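Local atomic coordinates of urea carboxylase (Thermus thermophilus, PDB entry 3OEP), a protein that is of unknown function but resembles KipI and KipA, with cyclophilin-like domains, and is probably not an allophanate hydrolase. Residues A[438-446]-A[453-461]. Numbering follows the deposited sequence.
Sequences EPTPLGGVQ and PLVLLADKG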
loop_
_atom_site.group_PDB
_atom_site.type_symbol
_atom_site.label_atom_id
_atom_site.label_comp_id
_atom_site.label_asym_id
_atom_site.label_seq_id
_atom_site.Cartn_x
_atom_site.Cartn_y
_atom_site.Cartn_z
ATOM N N GLU A 438 10.597 -9.617 -1.852
ATOM C CA GLU A 438 9.646 -10.493 -1.198
ATOM C C GLU A 438 8.520 -9.657 -0.612
ATOM O O GLU A 438 8.645 -8.431 -0.503
ATOM C CB GLU A 438 10.342 -11.352 -0.138
ATOM C CG GLU A 438 10.753 -10.622 1.119
ATOM C CD GLU A 438 11.351 -11.552 2.164
ATOM O OE1 GLU A 438 11.344 -11.180 3.356
ATOM O OE2 GLU A 438 11.818 -12.644 1.791
ATOM N N PRO A 439 7.400 -10.308 -0.264
ATOM C CA PRO A 439 6.262 -9.578 0.257
ATOM C C PRO A 439 6.606 -8.798 1.516
ATOM O O PRO A 439 7.310 -9.306 2.397
ATOM C CB PRO A 439 5.247 -10.680 0.557
ATOM C CG PRO A 439 5.642 -11.800 -0.351
ATOM C CD PRO A 439 7.112 -11.747 -0.403
ATOM N N THR A 440 6.109 -7.570 1.586
ATOM C CA THR A 440 6.399 -6.683 2.703
ATOM C C THR A 440 5.474 -6.975 3.887
ATOM O O THR A 440 4.272 -7.171 3.707
ATOM C CB THR A 440 6.234 -5.219 2.294
ATOM O OG1 THR A 440 4.929 -5.027 1.741
ATOM C CG2 THR A 440 7.291 -4.846 1.254
ATOM N N PRO A 441 6.039 -7.016 5.103
ATOM C CA PRO A 441 5.239 -7.191 6.317
ATOM C C PRO A 441 4.809 -5.848 6.896
ATOM O O PRO A 441 5.608 -4.923 6.901
ATOM C CB PRO A 441 6.219 -7.886 7.259
ATOM C CG PRO A 441 7.555 -7.363 6.874
ATOM C CD PRO A 441 7.480 -6.990 5.402
ATOM N N LEU A 442 3.568 -5.738 7.373
ATOM C CA LEU A 442 3.104 -4.500 8.013
ATOM C C LEU A 442 3.930 -4.265 9.276
ATOM O O LEU A 442 4.081 -5.170 10.096
ATOM C CB LEU A 442 1.613 -4.579 8.357
ATOM C CG LEU A 442 0.927 -3.303 8.853
ATOM C CD1 LEU A 442 0.961 -2.202 7.794
ATOM C CD2 LEU A 442 -0.513 -3.605 9.264
ATOM N N GLY A 443 4.486 -3.065 9.416
ATOM C CA GLY A 443 5.351 -2.748 10.545
ATOM C C GLY A 443 6.798 -3.134 10.313
ATOM O O GLY A 443 7.637 -2.951 11.191
ATOM N N GLY A 444 7.107 -3.653 9.126
ATOM C CA GLY A 444 8.487 -3.980 8.786
ATOM C C GLY A 444 9.411 -2.779 8.912
ATOM O O GLY A 444 9.082 -1.687 8.444
ATOM N N VAL A 445 10.561 -2.977 9.550
ATOM C CA VAL A 445 11.576 -1.941 9.638
ATOM C C VAL A 445 12.563 -2.213 8.507
ATOM O O VAL A 445 13.418 -3.090 8.607
ATOM C CB VAL A 445 12.284 -1.916 11.002
ATOM C CG1 VAL A 445 13.309 -0.782 11.055
ATOM C CG2 VAL A 445 11.257 -1.773 12.129
ATOM N N GLN A 446 12.398 -1.471 7.419
ATOM C CA GLN A 446 13.172 -1.674 6.207
ATOM C C GLN A 446 14.487 -0.925 6.300
ATOM O O GLN A 446 14.493 0.272 6.553
ATOM C CB GLN A 446 12.373 -1.165 5.006
ATOM C CG GLN A 446 12.967 -1.497 3.669
ATOM C CD GLN A 446 12.040 -1.120 2.537
ATOM O OE1 GLN A 446 11.265 -1.945 2.049
ATOM N NE2 GLN A 446 12.107 0.135 2.121
ATOM N N PRO A 453 16.499 3.956 7.706
ATOM C CA PRO A 453 15.449 2.976 7.972
ATOM C C PRO A 453 14.056 3.552 7.708
ATOM O O PRO A 453 13.825 4.735 7.956
ATOM C CB PRO A 453 15.621 2.661 9.458
ATOM C CG PRO A 453 17.026 3.028 9.771
ATOM C CD PRO A 453 17.342 4.192 8.891
ATOM N N LEU A 454 13.155 2.717 7.200
ATOM C CA LEU A 454 11.777 3.107 6.909
ATOM C C LEU A 454 10.847 2.068 7.532
ATOM O O LEU A 454 10.936 0.880 7.201
ATOM C CB LEU A 454 11.545 3.153 5.396
ATOM C CG LEU A 454 10.135 3.490 4.905
ATOM C CD1 LEU A 454 9.817 4.961 5.146
ATOM C CD2 LEU A 454 9.988 3.151 3.427
ATOM N N VAL A 455 9.963 2.501 8.430
ATOM C CA VAL A 455 8.967 1.599 9.001
ATOM C C VAL A 455 7.761 1.595 8.055
ATOM O O VAL A 455 7.177 2.646 7.795
ATOM C CB VAL A 455 8.515 2.014 10.408
ATOM C CG1 VAL A 455 7.606 0.942 10.999
ATOM C CG2 VAL A 455 9.718 2.262 11.314
ATOM N N LEU A 456 7.408 0.421 7.547
ATOM C CA LEU A 456 6.388 0.278 6.511
ATOM C C LEU A 456 4.989 0.236 7.110
ATOM O O LEU A 456 4.735 -0.533 8.033
ATOM C CB LEU A 456 6.633 -1.004 5.716
ATOM C CG LEU A 456 8.029 -1.104 5.091
ATOM C CD1 LEU A 456 8.242 -2.471 4.463
ATOM C CD2 LEU A 456 8.244 -0.008 4.072
ATOM N N LEU A 457 4.089 1.057 6.572
ATOM C CA LEU A 457 2.719 1.166 7.086
ATOM C C LEU A 457 1.697 0.766 6.005
ATOM O O LEU A 457 2.065 0.169 4.988
ATOM C CB LEU A 457 2.472 2.581 7.638
ATOM C CG LEU A 457 3.407 3.080 8.749
ATOM C CD1 LEU A 457 3.053 4.519 9.139
ATOM C CD2 LEU A 457 3.371 2.174 9.976
ATOM N N ALA A 458 0.419 1.076 6.234
ATOM C CA ALA A 458 -0.686 0.537 5.435
ATOM C C ALA A 458 -0.608 0.737 3.921
ATOM O O ALA A 458 -1.118 -0.097 3.181
ATOM C CB ALA A 458 -2.026 1.070 5.955
ATOM N N ASP A 459 0.012 1.820 3.456
ATOM C CA ASP A 459 0.092 2.080 2.011
ATOM C C ASP A 459 1.433 1.649 1.418
ATOM O O ASP A 459 1.761 2.014 0.292
ATOM C CB ASP A 459 -0.176 3.563 1.685
ATOM C CG ASP A 459 -1.669 3.908 1.645
ATOM O OD1 ASP A 459 -2.005 5.053 1.261
ATOM O OD2 ASP A 459 -2.506 3.052 1.991
ATOM N N LYS A 460 2.201 0.870 2.178
ATOM C CA LYS A 460 3.444 0.288 1.683
ATOM C C LYS A 460 3.199 -0.491 0.391
ATOM O O LYS A 460 2.123 -1.061 0.190
ATOM C CB LYS A 460 4.037 -0.659 2.725
ATOM C CG LYS A 460 3.215 -1.932 2.926
ATOM C CD LYS A 460 3.686 -2.732 4.126
ATOM C CE LYS A 460 2.778 -3.922 4.386
ATOM N NZ LYS A 460 2.458 -4.729 3.164
ATOM N N GLY A 461 4.209 -0.514 -0.475
ATOM C CA GLY A 461 4.203 -1.396 -1.636
ATOM C C GLY A 461 4.168 -2.842 -1.165
ATOM O O GLY A 461 4.659 -3.153 -0.082
#
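Lys460 lies alongside Thr440, touching it from CG to NZ. From CB the chain runs past the threonine in the opposite direction: CG lies 3.7 Å from Thr440 OG1, CD comes to 3.5 Å from the same oxygen, and CE packs between Thr440 OG1 and the backbone N of Leu442, both at 3.6 Å. A bend at the last torsion (chi4 47°) turns NZ back onto Thr440, where it donates to OG1 at 2.9 Å and to the backbone O, the latter from well above the carbonyl plane. Lysine suits this place because its long chain carries a charged donor to two oxygens of one residue. Threonine suits the other end because OG1 accepts from NZ while donating to Gly461 O at 2.6 Å, in that carbonyl's plane.

Next to this polar clasp, Leu456 CD1 packs on Thr440 CB at 4.0 Å. The type II turn from Pro441 to Gly444 puts Gly443 at phi 86°, a conformation easy for glycine, and its N binds Leu456 O. Leu456 N returns a nearly straight bond to Gly444 O, opening the antiparallel hairpin of a cyclophilin-like domain. Three hydrogen bonds thus tie Thr440, before the hairpin, to Lys460 and Gly461 after it; the ammonium would be expected to polarise the hydroxyl and strengthen its donation to Gly461 O.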